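Local coordinates for protein beta-1,4-exocellulase (PDB 4B4H) that probably hydrolyses beta-1,4-glycosidic bonds of cellulose as an exo-acting enzyme, this chain being the family 6 catalytic domain of cellobiohydrolase Cel6B, at residues E65-S70 with A122-L127; V79-L84 with A131-D136; P296-G301 with S315-R320; D359-E364 with A398-H403. All blocks are in the same frame, centred on the assembly; numbering follows the deposited sequence.

Contact 1. Residues E65-S70 with A122-L127; sequences EAVRQS and ADYENL
Tyr-124 reaches across to the helix with its phenol oxygen and meets Ser-70. Tyr-124 OH donates to Ser-70 OG at a modelled 2.4 Å. That separation is very short, so its exact value is doubtful. Ser-70 lies at the ring edge, with its CB in the ring plane. Val-67 CG2 comes obliquely against the same ring, 3.6 Å from Tyr-124 CD2. Next to it the contact turns wholly apolar. Leu-127 CD1 touches Ala-66 CB at 3.9 Å, and its other methyl, CD2, lies 4.2 Å from Val-67 CG2. The second shell fixes the serine: Ser-70 OG donates to Val-67 O on an in-plane lone pair (2.7 Å) and also bonds with Gly-72 N. Tyr-124 CG stands anti to the backbone N (chi1 177°), which carries the ring out of the Tyr-124 to Leu-127 type I turn toward the helix. A leucine in place of Tyr-124 would probably leave Val-67 CG2 without the ring it lies against and Ser-70 OG without its close phenol partner. The contact joins the C-terminal end of helix 59-70 to the loop between helix 103-121 and strand 127-133. Leu-75 of strand 75-81 touches Ala-66, Ser-70 and Leu-127 beside it.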
loop_
_atom_site.group_PDB
_atom_site.type_symbol
_atom_site.label_atom_id
_atom_site.label_comp_id
_atom_site.label_asym_id
_atom_site.label_seq_id
_atom_site.Cartn_x
_atom_site.Cartn_y
_atom_site.Cartn_z
ATOM N N GLU A 65 -21.615 8.313 -6.245
ATOM C CA GLU A 65 -21.094 9.577 -5.730
ATOM C C GLU A 65 -19.972 10.102 -6.625
ATOM O O GLU A 65 -19.909 11.306 -6.923
ATOM C CB GLU A 65 -20.661 9.432 -4.263
ATOM C CG GLU A 65 -20.058 10.685 -3.623
ATOM C CD GLU A 65 -21.043 11.846 -3.457
ATOM O OE1 GLU A 65 -22.238 11.693 -3.785
ATOM O OE2 GLU A 65 -20.618 12.931 -2.990
ATOM N N ALA A 66 -19.081 9.209 -7.067
ATOM C CA ALA A 66 -18.017 9.617 -7.989
ATOM C C ALA A 66 -18.555 10.228 -9.298
ATOM O O ALA A 66 -18.019 11.231 -9.805
ATOM C CB ALA A 66 -17.072 8.456 -8.286
ATOM N N VAL A 67 -19.608 9.613 -9.838
ATOM C CA VAL A 67 -20.278 10.091 -11.059
ATOM C C VAL A 67 -20.825 11.503 -10.819
ATOM O O VAL A 67 -20.585 12.422 -11.612
ATOM C CB VAL A 67 -21.392 9.110 -11.509
ATOM C CG1 VAL A 67 -22.340 9.754 -12.498
ATOM C CG2 VAL A 67 -20.776 7.871 -12.129
ATOM N N ARG A 68 -21.521 11.676 -9.703
ATOM C CA ARG A 68 -22.042 12.984 -9.330
ATOM C C ARG A 68 -20.934 14.029 -9.229
ATOM O O ARG A 68 -21.068 15.123 -9.775
ATOM C CB ARG A 68 -22.833 12.876 -8.035
ATOM C CG ARG A 68 -23.495 14.164 -7.565
ATOM C CD ARG A 68 -24.336 13.903 -6.322
ATOM N NE ARG A 68 -25.572 13.201 -6.657
ATOM C CZ ARG A 68 -25.760 11.883 -6.565
ATOM N NH1 ARG A 68 -24.781 11.082 -6.143
ATOM N NH2 ARG A 68 -26.930 11.368 -6.912
ATOM N N GLN A 69 -19.825 13.682 -8.571
ATOM C CA GLN A 69 -18.708 14.626 -8.418
ATOM C C GLN A 69 -18.007 14.973 -9.731
ATOM O O GLN A 69 -17.347 16.007 -9.819
ATOM C CB GLN A 69 -17.662 14.088 -7.427
ATOM C CG GLN A 69 -18.134 13.982 -5.995
ATOM C CD GLN A 69 -17.102 13.340 -5.080
ATOM O OE1 GLN A 69 -15.909 13.260 -5.405
ATOM N NE2 GLN A 69 -17.564 12.845 -3.948
ATOM N N SER A 70 -18.145 14.106 -10.741
ATOM C CA SER A 70 -17.478 14.281 -12.031
ATOM C C SER A 70 -18.037 15.442 -12.845
ATOM O O SER A 70 -17.286 16.134 -13.518
ATOM C CB SER A 70 -17.535 12.989 -12.854
ATOM O OG SER A 70 -18.775 12.829 -13.523
ATOM N N ALA A 122 -19.273 1.183 -16.572
ATOM C CA ALA A 122 -18.492 1.330 -17.795
ATOM C C ALA A 122 -19.202 2.218 -18.808
ATOM O O ALA A 122 -18.564 2.776 -19.707
ATOM C CB ALA A 122 -18.201 -0.030 -18.409
ATOM N N ASP A 123 -20.517 2.347 -18.638
ATOM C CA ASP A 123 -21.361 3.170 -19.500
ATOM C C ASP A 123 -21.065 4.670 -19.394
ATOM O O ASP A 123 -21.431 5.443 -20.281
ATOM C CB ASP A 123 -22.851 2.876 -19.258
ATOM C CG ASP A 123 -23.353 3.334 -17.885
ATOM O OD1 ASP A 123 -22.555 3.481 -16.927
ATOM O OD2 ASP A 123 -24.582 3.538 -17.769
ATOM N N TYR A 124 -20.411 5.071 -18.310
ATOM C CA TYR A 124 -19.974 6.447 -18.153
ATOM C C TYR A 124 -18.498 6.581 -18.493
ATOM O O TYR A 124 -17.633 6.170 -17.714
ATOM C CB TYR A 124 -20.289 6.976 -16.751
ATOM C CG TYR A 124 -19.790 8.387 -16.515
ATOM C CD1 TYR A 124 -19.885 9.361 -17.516
ATOM C CD2 TYR A 124 -19.237 8.753 -15.293
ATOM C CE1 TYR A 124 -19.418 10.646 -17.310
ATOM C CE2 TYR A 124 -18.774 10.042 -15.072
ATOM C CZ TYR A 124 -18.873 10.984 -16.081
ATOM O OH TYR A 124 -18.418 12.265 -15.873
ATOM N N GLU A 125 -18.228 7.176 -19.655
ATOM C CA GLU A 125 -16.888 7.187 -20.250
ATOM C C GLU A 125 -15.855 7.927 -19.410
ATOM O O GLU A 125 -14.687 7.543 -19.370
ATOM C CB GLU A 125 -16.921 7.792 -21.660
ATOM C CG GLU A 125 -15.595 7.681 -22.408
ATOM C CD GLU A 125 -15.216 6.244 -22.710
ATOM O OE1 GLU A 125 -16.056 5.519 -23.287
ATOM O OE2 GLU A 125 -14.087 5.829 -22.369
ATOM N N ASN A 126 -16.289 8.993 -18.750
ATOM C CA ASN A 126 -15.351 9.853 -18.045
ATOM C C ASN A 126 -15.064 9.433 -16.602
ATOM O O ASN A 126 -14.396 10.159 -15.876
ATOM C CB ASN A 126 -15.793 11.330 -18.136
ATOM C CG ASN A 126 -15.281 12.027 -19.400
ATOM O OD1 ASN A 126 -14.267 11.628 -19.981
ATOM N ND2 ASN A 126 -15.969 13.088 -19.815
ATOM N N LEU A 127 -15.573 8.270 -16.180
ATOM C CA LEU A 127 -15.206 7.712 -14.881
ATOM C C LEU A 127 -14.039 6.748 -15.041
ATOM O O LEU A 127 -14.086 5.840 -15.869
ATOM C CB LEU A 127 -16.383 6.992 -14.215
ATOM C CG LEU A 127 -16.122 6.404 -12.824
ATOM C CD1 LEU A 127 -15.815 7.491 -11.809
ATOM C CD2 LEU A 127 -17.296 5.546 -12.397
#

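Contact 2. Residues V79-L84 with A131-D136; sequences VVIYNL and AIIEID
Val-79 to Ile-81 pair in parallel with Ala-131 to Ile-133, and the backbone bonds run in sequence. Ile-132 N donates to Val-79 O (2.8 Å), and Ile-81 N donates to Ile-132 O (2.8 Å). Where the strands end, Glu-134 N still reaches Ile-81 O at 2.7 Å. Glu-134 OE2 then accepts from Asn-83 N at 2.8 Å on the syn lone pair, almost straight at 177°. OE2 also bonds with Tyr-106 OH. A weak bond runs from Leu-84 N to Glu-134 OE1 at 3.3 Å. The glutamate chain bends at chi2 (-68°), folding the carboxylate back over the 82-84 backbone, and Leu-84 CG packs on Glu-134 CD at 3.4 Å. An alanine in place of Glu-134 would probably leave Asn-83 N and Tyr-106 OH without their mate and Leu-84 CG without the group it packs on. Ile-135 CG1 sits over one face of the Tyr-82 ring, a CH-pi contact of 3.7 Å to the centroid. Ile-135 N is buried with no partner in the model. Tyr-82 N bonds with Tyr-110 OH of helix 103-121, and Asn-83 ND2 with Glu-97 OE2. Tyr-82 OH bonds with Asp-88, a predicted active-site residue. Helix 103-121 joins the two neighbouring strands, a beta-alpha-beta crossover. Bonding thus passes from backbone to side chain beyond the strands, into the segment carrying the predicted proton donor, Asp-136.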
loop_
_atom_site.group_PDB
_atom_site.type_symbol
_atom_site.label_atom_id
_atom_site.label_comp_id
_atom_site.label_asym_id
_atom_site.label_seq_id
_atom_site.Cartn_x
_atom_site.Cartn_y
_atom_site.Cartn_z
ATOM N N VAL A 79 -10.184 2.065 -5.823
ATOM C CA VAL A 79 -10.852 0.978 -5.112
ATOM C C VAL A 79 -9.792 -0.068 -4.761
ATOM O O VAL A 79 -9.087 -0.544 -5.643
ATOM C CB VAL A 79 -11.951 0.328 -6.001
ATOM C CG1 VAL A 79 -12.473 -0.951 -5.360
ATOM C CG2 VAL A 79 -13.127 1.270 -6.258
ATOM N N VAL A 80 -9.695 -0.453 -3.486
ATOM C CA VAL A 80 -8.695 -1.459 -3.084
ATOM C C VAL A 80 -9.356 -2.824 -3.048
ATOM O O VAL A 80 -10.362 -2.989 -2.374
ATOM C CB VAL A 80 -8.076 -1.158 -1.701
ATOM C CG1 VAL A 80 -6.843 -2.013 -1.510
ATOM C CG2 VAL A 80 -7.673 0.313 -1.595
ATOM N N ILE A 81 -8.788 -3.760 -3.816
ATOM C CA ILE A 81 -9.212 -5.165 -3.875
ATOM C C ILE A 81 -8.316 -5.935 -2.912
ATOM O O ILE A 81 -7.089 -5.993 -3.101
ATOM C CB ILE A 81 -9.023 -5.698 -5.313
ATOM C CG1 ILE A 81 -9.742 -4.784 -6.330
ATOM C CG2 ILE A 81 -9.492 -7.147 -5.450
ATOM C CD1 ILE A 81 -11.195 -4.457 -6.005
ATOM N N TYR A 82 -8.890 -6.562 -1.879
ATOM C CA TYR A 82 -8.077 -7.039 -0.770
ATOM C C TYR A 82 -8.769 -8.113 0.053
ATOM O O TYR A 82 -9.185 -7.864 1.185
ATOM C CB TYR A 82 -7.685 -5.846 0.109
ATOM C CG TYR A 82 -6.819 -6.142 1.312
ATOM C CD1 TYR A 82 -5.788 -7.079 1.242
ATOM C CD2 TYR A 82 -6.977 -5.421 2.503
ATOM C CE1 TYR A 82 -4.973 -7.322 2.341
ATOM C CE2 TYR A 82 -6.178 -5.664 3.608
ATOM C CZ TYR A 82 -5.166 -6.606 3.522
ATOM O OH TYR A 82 -4.367 -6.824 4.635
ATOM N N ASN A 83 -8.909 -9.298 -0.528
ATOM C CA ASN A 83 -9.609 -10.402 0.158
ATOM C C ASN A 83 -9.134 -11.795 -0.249
ATOM O O ASN A 83 -9.923 -12.742 -0.157
ATOM C CB ASN A 83 -11.140 -10.277 -0.014
ATOM C CG ASN A 83 -11.926 -11.044 1.045
ATOM O OD1 ASN A 83 -11.435 -11.253 2.148
ATOM N ND2 ASN A 83 -13.158 -11.432 0.720
ATOM N N LEU A 84 -7.854 -11.937 -0.619
ATOM C CA LEU A 84 -7.336 -13.226 -1.082
ATOM C C LEU A 84 -7.557 -14.333 -0.054
ATOM O O LEU A 84 -7.563 -14.061 1.142
ATOM C CB LEU A 84 -5.835 -13.144 -1.375
ATOM C CG LEU A 84 -5.461 -12.624 -2.765
ATOM C CD1 LEU A 84 -3.952 -12.462 -2.834
ATOM C CD2 LEU A 84 -5.952 -13.462 -3.942
ATOM N N ALA A 131 -8.012 0.337 -9.709
ATOM C CA ALA A 131 -8.167 -0.776 -8.773
ATOM C C ALA A 131 -6.797 -1.198 -8.267
ATOM O O ALA A 131 -5.890 -1.509 -9.064
ATOM C CB ALA A 131 -8.859 -1.941 -9.465
ATOM N N ILE A 132 -6.635 -1.154 -6.945
ATOM C CA ILE A 132 -5.391 -1.595 -6.312
ATOM C C ILE A 132 -5.498 -3.087 -5.990
ATOM O O ILE A 132 -6.324 -3.484 -5.191
ATOM C CB ILE A 132 -5.029 -0.730 -5.075
ATOM C CG1 ILE A 132 -4.675 0.707 -5.507
ATOM C CG2 ILE A 132 -3.846 -1.307 -4.316
ATOM C CD1 ILE A 132 -5.770 1.694 -5.255
ATOM N N ILE A 133 -4.644 -3.901 -6.610
ATOM C CA ILE A 133 -4.844 -5.357 -6.562
ATOM C C ILE A 133 -4.016 -6.036 -5.459
ATOM O O ILE A 133 -2.806 -6.257 -5.627
ATOM C CB ILE A 133 -4.546 -6.060 -7.913
ATOM C CG1 ILE A 133 -5.319 -5.443 -9.091
ATOM C CG2 ILE A 133 -4.851 -7.559 -7.833
ATOM C CD1 ILE A 133 -6.798 -5.206 -8.878
ATOM N N GLU A 134 -4.707 -6.394 -4.371
ATOM C CA GLU A 134 -4.236 -7.315 -3.306
ATOM C C GLU A 134 -2.926 -6.970 -2.591
ATOM O O GLU A 134 -1.843 -7.459 -2.949
ATOM C CB GLU A 134 -4.276 -8.787 -3.793
ATOM C CG GLU A 134 -5.674 -9.311 -4.156
ATOM C CD GLU A 134 -6.605 -9.454 -2.951
ATOM O OE1 GLU A 134 -6.136 -9.359 -1.800
ATOM O OE2 GLU A 134 -7.832 -9.619 -3.131
ATOM N N ILE A 135 -3.020 -6.109 -1.583
ATOM C CA ILE A 135 -1.820 -5.722 -0.865
ATOM C C ILE A 135 -1.336 -6.878 0.004
ATOM O O ILE A 135 -2.095 -7.810 0.314
ATOM C CB ILE A 135 -2.009 -4.420 -0.040
ATOM C CG1 ILE A 135 -3.100 -4.602 1.023
ATOM C CG2 ILE A 135 -2.260 -3.223 -0.962
ATOM C CD1 ILE A 135 -3.178 -3.466 2.018
ATOM N N ASP A 136 -0.067 -6.837 0.387
ATOM C CA ASP A 136 0.492 -7.845 1.301
ATOM C C ASP A 136 0.250 -9.272 0.771
ATOM O O ASP A 136 -0.110 -10.171 1.557
ATOM C CB ASP A 136 -0.096 -7.694 2.715
ATOM C CG ASP A 136 0.611 -8.564 3.731
ATOM O OD1 ASP A 136 1.801 -8.872 3.536
ATOM O OD2 ASP A 136 -0.020 -8.968 4.725
#

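Contact 3. Residues P296-G301 with S315-R320; sequences PNRPTG and SRIDRR
Asn-297 CB stands over the guanidinium face of Arg-319. From its own CB the arginine chain leaves with CG anti to the carbonyl carbon (chi1 -59°), and it bends at chi3 to bring the flat end against its partner. Arg-319 CD is the first atom to touch, 3.8 Å from Asn-297 O. Arg-319 NE follows at 3.5 Å from Asn-297 CB. Arg-319 CZ is 3.3 Å from that same Asn-297 CB, which is centred over the group. Arg-319 NH1 lies almost as near, 3.4 Å from Asn-297 CB. Arg-319 NH2 is also close, 3.7 Å from Asn-297 CB, and has a weak hydrogen bond to Gly-331 O. The amide of Asn-297 is turned 35° from the guanidinium plane, and no hydrogen bond joins the two residues. A second arginine makes the same kind of contact from the other segment. Arg-298, extended from CG to NE, runs beside Ile-317 and carries Ile-317 CG2 over the centre of its guanidinium, 3.8 Å from Arg-298 CZ. Arg-298 also makes a cation-pi contact with Tyr-417. Beside this second pair the Pro-299 ring presses on backbone, with Pro-299 CG 3.5 Å from Arg-316 O and 3.6 Å from Ser-315 O. Residues 296-301 lie in the loop that follows strand 283-287 and leads to helix 308-315. Residues 315-320 run on from the end of that helix toward strand 339-340.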
loop_
_atom_site.group_PDB
_atom_site.type_symbol
_atom_site.label_atom_id
_atom_site.label_comp_id
_atom_site.label_asym_id
_atom_site.label_seq_id
_atom_site.Cartn_x
_atom_site.Cartn_y
_atom_site.Cartn_z
ATOM N N PRO A 296 8.752 18.447 14.363
ATOM C CA PRO A 296 10.013 18.805 15.049
ATOM C C PRO A 296 11.140 17.784 14.893
ATOM O O PRO A 296 12.311 18.157 14.936
ATOM C CB PRO A 296 9.605 18.893 16.521
ATOM C CG PRO A 296 8.156 19.243 16.490
ATOM C CD PRO A 296 7.574 18.658 15.227
ATOM N N ASN A 297 10.790 16.506 14.729
ATOM C CA ASN A 297 11.801 15.454 14.619
ATOM C C ASN A 297 12.402 15.278 13.225
ATOM O O ASN A 297 13.387 14.555 13.046
ATOM C CB ASN A 297 11.242 14.118 15.120
ATOM C CG ASN A 297 11.172 14.043 16.615
ATOM O OD1 ASN A 297 10.146 14.357 17.223
ATOM N ND2 ASN A 297 12.265 13.645 17.225
ATOM N N ARG A 298 11.819 15.940 12.229
ATOM C CA ARG A 298 12.330 15.810 10.876
ATOM C C ARG A 298 13.691 16.483 10.746
ATOM O O ARG A 298 13.843 17.644 11.141
ATOM C CB ARG A 298 11.357 16.390 9.852
ATOM C CG ARG A 298 11.749 16.095 8.414
ATOM C CD ARG A 298 11.018 17.014 7.450
ATOM N NE ARG A 298 11.483 16.889 6.066
ATOM C CZ ARG A 298 11.016 16.016 5.178
ATOM N NH1 ARG A 298 10.068 15.156 5.518
ATOM N NH2 ARG A 298 11.507 15.993 3.946
ATOM N N PRO A 299 14.693 15.754 10.212
ATOM C CA PRO A 299 15.989 16.380 9.939
ATOM C C PRO A 299 15.819 17.548 8.973
ATOM O O PRO A 299 15.004 17.469 8.060
ATOM C CB PRO A 299 16.790 15.263 9.272
ATOM C CG PRO A 299 16.149 13.998 9.745
ATOM C CD PRO A 299 14.692 14.314 9.881
ATOM N N THR A 300 16.565 18.624 9.199
ATOM C CA THR A 300 16.524 19.796 8.318
ATOM C C THR A 300 17.790 19.868 7.452
ATOM O O THR A 300 18.056 20.871 6.774
ATOM C CB THR A 300 16.332 21.100 9.121
ATOM O OG1 THR A 300 17.449 21.299 9.997
ATOM C CG2 THR A 300 15.047 21.041 9.942
ATOM N N GLY A 301 18.552 18.778 7.484
ATOM C CA GLY A 301 19.815 18.647 6.767
ATOM C C GLY A 301 20.570 17.420 7.248
ATOM O O GLY A 301 20.151 16.784 8.217
ATOM N N SER A 315 19.822 11.580 9.951
ATOM C CA SER A 315 19.623 12.188 8.630
ATOM C C SER A 315 18.371 11.702 7.925
ATOM O O SER A 315 17.881 12.366 7.015
ATOM C CB SER A 315 20.821 11.887 7.735
ATOM O OG SER A 315 21.962 12.570 8.200
ATOM N N ARG A 316 17.876 10.532 8.324
ATOM C CA ARG A 316 16.738 9.901 7.648
ATOM C C ARG A 316 15.397 10.442 8.111
ATOM O O ARG A 316 15.197 10.690 9.305
ATOM C CB ARG A 316 16.779 8.374 7.773
ATOM C CG ARG A 316 16.735 7.792 9.182
ATOM C CD ARG A 316 17.018 6.307 9.050
ATOM N NE ARG A 316 17.159 5.563 10.299
ATOM C CZ ARG A 316 16.182 4.881 10.890
ATOM N NH1 ARG A 316 14.950 4.892 10.394
ATOM N NH2 ARG A 316 16.427 4.200 11.996
ATOM N N ILE A 317 14.489 10.637 7.158
ATOM C CA ILE A 317 13.160 11.153 7.480
ATOM C C ILE A 317 12.233 10.031 7.959
ATOM O O ILE A 317 11.440 10.252 8.845
ATOM C CB ILE A 317 12.528 11.989 6.344
ATOM C CG1 ILE A 317 12.272 11.142 5.099
ATOM C CG2 ILE A 317 13.412 13.202 6.070
ATOM C CD1 ILE A 317 11.279 11.751 4.135
ATOM N N ASP A 318 12.338 8.852 7.349
ATOM C CA ASP A 318 11.662 7.659 7.854
ATOM C C ASP A 318 12.371 7.266 9.141
ATOM O O ASP A 318 13.490 6.727 9.089
ATOM C CB ASP A 318 11.750 6.534 6.814
ATOM C CG ASP A 318 10.999 5.265 7.222
ATOM O OD1 ASP A 318 10.595 5.100 8.400
ATOM O OD2 ASP A 318 10.829 4.415 6.327
ATOM N N ARG A 319 11.731 7.545 10.279
ATOM C CA ARG A 319 12.345 7.357 11.599
ATOM C C ARG A 319 11.996 6.028 12.263
ATOM O O ARG A 319 12.273 5.819 13.444
ATOM C CB ARG A 319 11.978 8.503 12.541
ATOM C CG ARG A 319 12.400 9.865 12.026
ATOM C CD ARG A 319 12.339 10.891 13.148
ATOM N NE ARG A 319 11.030 10.894 13.804
ATOM C CZ ARG A 319 9.989 11.626 13.416
ATOM N NH1 ARG A 319 10.117 12.474 12.398
ATOM N NH2 ARG A 319 8.838 11.559 14.070
ATOM N N ARG A 320 11.415 5.107 11.514
ATOM C CA ARG A 320 11.013 3.840 12.111
ATOM C C ARG A 320 12.204 3.043 12.647
ATOM O O ARG A 320 13.339 3.263 12.260
ATOM C CB ARG A 320 10.261 3.016 11.094
ATOM C CG ARG A 320 8.862 3.520 10.837
ATOM C CD ARG A 320 8.186 2.644 9.808
ATOM N NE ARG A 320 8.753 2.829 8.476
ATOM C CZ ARG A 320 8.428 2.093 7.418
ATOM N NH1 ARG A 320 7.573 1.074 7.536
ATOM N NH2 ARG A 320 8.975 2.360 6.237
#

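Contact 4. Residues D359-E364 with A398-H403; sequences DGASEE and APISGH
Ser-362 and Ala-398 grip each other through two hydrogen bonds. Ala-398 N donates to Ser-362 OG at 2.8 Å, and Ser-362 N returns a longer bond of 3.3 Å to Ala-398 O. Ser-362 OG stands between its own backbone N and carbonyl carbon (chi1 51°), and this rotation turns the hydroxyl toward the Ala-398 amide. The methyl of Ala-398 lies against Gly-360 O, 3.4 Å from CB. Ala-361 CB makes a looser apolar touch on Ile-400 CG1 at 4.4 Å. Farther along, Ser-401 CB comes 3.5 Å from Asp-359 O. Ser-401 has two conformers, so what its hydroxyl does is doubtful. A water accepts from Ser-401 N at 3.3 Å and, weakly, from Ala-361 N. Ile-400 to His-403 form a type II turn. Asp-359 points away from 398-403. Its OD2 meets Arg-290 in a salt bridge and also bonds with Tyr-229 OH and Asn-328 N. Asp-359 OD1 has a long, weak ion pair with Lys-353, a predicted substrate-binding residue. The contact thus joins two parts of the same long connection, between strand 346-350 and helix 406-414, at the segment that carries the predicted proton acceptor, probably beside the family 6 active site.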
loop_
_atom_site.group_PDB
_atom_site.type_symbol
_atom_site.label_atom_id
_atom_site.label_comp_id
_atom_site.label_asym_id
_atom_site.label_seq_id
_atom_site.Cartn_x
_atom_site.Cartn_y
_atom_site.Cartn_z
ATOM N N ASP A 359 -4.686 0.933 11.593
ATOM C CA ASP A 359 -4.088 -0.222 10.939
ATOM C C ASP A 359 -4.467 -1.545 11.610
ATOM O O ASP A 359 -4.317 -2.605 10.998
ATOM C CB ASP A 359 -2.558 -0.086 10.935
ATOM C CG ASP A 359 -2.061 0.977 9.967
ATOM O OD1 ASP A 359 -2.624 1.087 8.859
ATOM O OD2 ASP A 359 -1.091 1.684 10.305
ATOM N N GLY A 360 -4.955 -1.467 12.850
ATOM C CA GLY A 360 -5.249 -2.643 13.678
ATOM C C GLY A 360 -5.289 -2.294 15.154
ATOM O O GLY A 360 -4.821 -1.228 15.552
ATOM N N ALA A 361 -5.840 -3.190 15.964
ATOM C CA ALA A 361 -5.984 -2.960 17.411
ATOM C C ALA A 361 -4.651 -3.137 18.123
ATOM O O ALA A 361 -3.858 -3.977 17.723
ATOM C CB ALA A 361 -7.015 -3.920 17.981
ATOM N N SER A 362 -4.405 -2.365 19.184
ATOM C CA SER A 362 -3.137 -2.491 19.929
ATOM C C SER A 362 -3.213 -3.489 21.094
ATOM O O SER A 362 -2.191 -3.834 21.692
ATOM C CB SER A 362 -2.603 -1.126 20.399
ATOM O OG SER A 362 -3.586 -0.381 21.085
ATOM N N GLU A 363 -4.426 -3.920 21.408
ATOM C CA GLU A 363 -4.671 -4.979 22.392
ATOM C C GLU A 363 -5.730 -5.881 21.800
ATOM O O GLU A 363 -6.188 -5.644 20.688
ATOM C CB GLU A 363 -5.188 -4.383 23.705
ATOM C CG GLU A 363 -6.500 -3.615 23.570
ATOM C CD GLU A 363 -7.016 -3.050 24.883
ATOM O OE1 GLU A 363 -6.735 -3.640 25.952
ATOM O OE2 GLU A 363 -7.727 -2.017 24.835
ATOM N N GLU A 364 -6.137 -6.911 22.533
ATOM C CA GLU A 364 -7.328 -7.644 22.131
ATOM C C GLU A 364 -8.556 -6.771 22.374
ATOM O O GLU A 364 -8.770 -6.266 23.484
ATOM C CB GLU A 364 -7.457 -8.987 22.857
ATOM C CG GLU A 364 -6.353 -9.978 22.509
ATOM C CD GLU A 364 -6.863 -11.389 22.303
ATOM O OE1 GLU A 364 -7.953 -11.708 22.813
ATOM O OE2 GLU A 364 -6.169 -12.183 21.632
ATOM N N ALA A 398 -4.894 1.913 20.069
ATOM C CA ALA A 398 -5.448 1.900 18.702
ATOM C C ALA A 398 -6.720 1.040 18.588
ATOM O O ALA A 398 -6.766 -0.075 19.142
ATOM C CB ALA A 398 -4.397 1.364 17.742
ATOM N N PRO A 399 -7.757 1.535 17.866
ATOM C CA PRO A 399 -8.968 0.740 17.658
ATOM C C PRO A 399 -8.773 -0.362 16.607
ATOM O O PRO A 399 -7.671 -0.520 16.074
ATOM C CB PRO A 399 -9.992 1.780 17.200
ATOM C CG PRO A 399 -9.179 2.840 16.512
ATOM C CD PRO A 399 -7.786 2.799 17.094
ATOM N N ILE A 400 -9.816 -1.150 16.350
ATOM C CA ILE A 400 -9.807 -2.130 15.267
ATOM C C ILE A 400 -9.481 -1.458 13.929
ATOM O O ILE A 400 -9.801 -0.273 13.705
ATOM C CB ILE A 400 -11.131 -2.927 15.254
ATOM C CG1 ILE A 400 -11.009 -4.113 16.224
ATOM C CG2 ILE A 400 -11.527 -3.395 13.856
ATOM C CD1 ILE A 400 -12.287 -4.900 16.420
ATOM N N SER A 401 -8.796 -2.212 13.071
ATOM C CA SER A 401 -8.389 -1.731 11.757
ATOM C C SER A 401 -9.560 -1.071 11.033
ATOM O O SER A 401 -10.656 -1.633 10.976
ATOM C CB SER A 401 -7.817 -2.891 10.934
ATOM O OG SER A 401 -7.726 -2.554 9.560
ATOM N N GLY A 402 -9.318 0.123 10.492
ATOM C CA GLY A 402 -10.332 0.897 9.782
ATOM C C GLY A 402 -11.174 1.819 10.649
ATOM O O GLY A 402 -11.844 2.704 10.125
ATOM N N HIS A 403 -11.161 1.598 11.968
ATOM C CA HIS A 403 -11.897 2.442 12.907
ATOM C C HIS A 403 -11.132 3.712 13.114
ATOM O O HIS A 403 -9.920 3.724 13.016
ATOM C CB HIS A 403 -12.071 1.724 14.240
ATOM C CG HIS A 403 -13.180 0.700 14.245
ATOM N ND1 HIS A 403 -13.930 0.461 15.336
ATOM C CD2 HIS A 403 -13.672 -0.132 13.238
ATOM C CE1 HIS A 403 -14.843 -0.494 15.053
ATOM N NE2 HIS A 403 -14.689 -0.849 13.768
HETATM O O HOH W 1 -7.885 -5.189 14.014
#

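Contact 2 is the most central, with strands 75-81 and 127-133 paired in parallel in the main sheet. Contact 1 joins the helix before strand 75-81 to the loop that leads into strand 127-133, about 22 Å away between centres. It is buried yet peripheral, mostly apolar with one hydroxyl pair. Contacts 3 and 4 join loops and are only partly buried. Contact 3 has no hydrogen bond across it and relies on guanidinium faces, whereas contact 4 depends on backbone and serine bonds plus a water. Contacts 2 and 4 hold the predicted proton donor and proton acceptor; the nearest atoms of the two contacts are about 7 Å apart. Contact 3 lies farther out, about 9 Å from contact 4 at the nearest atoms.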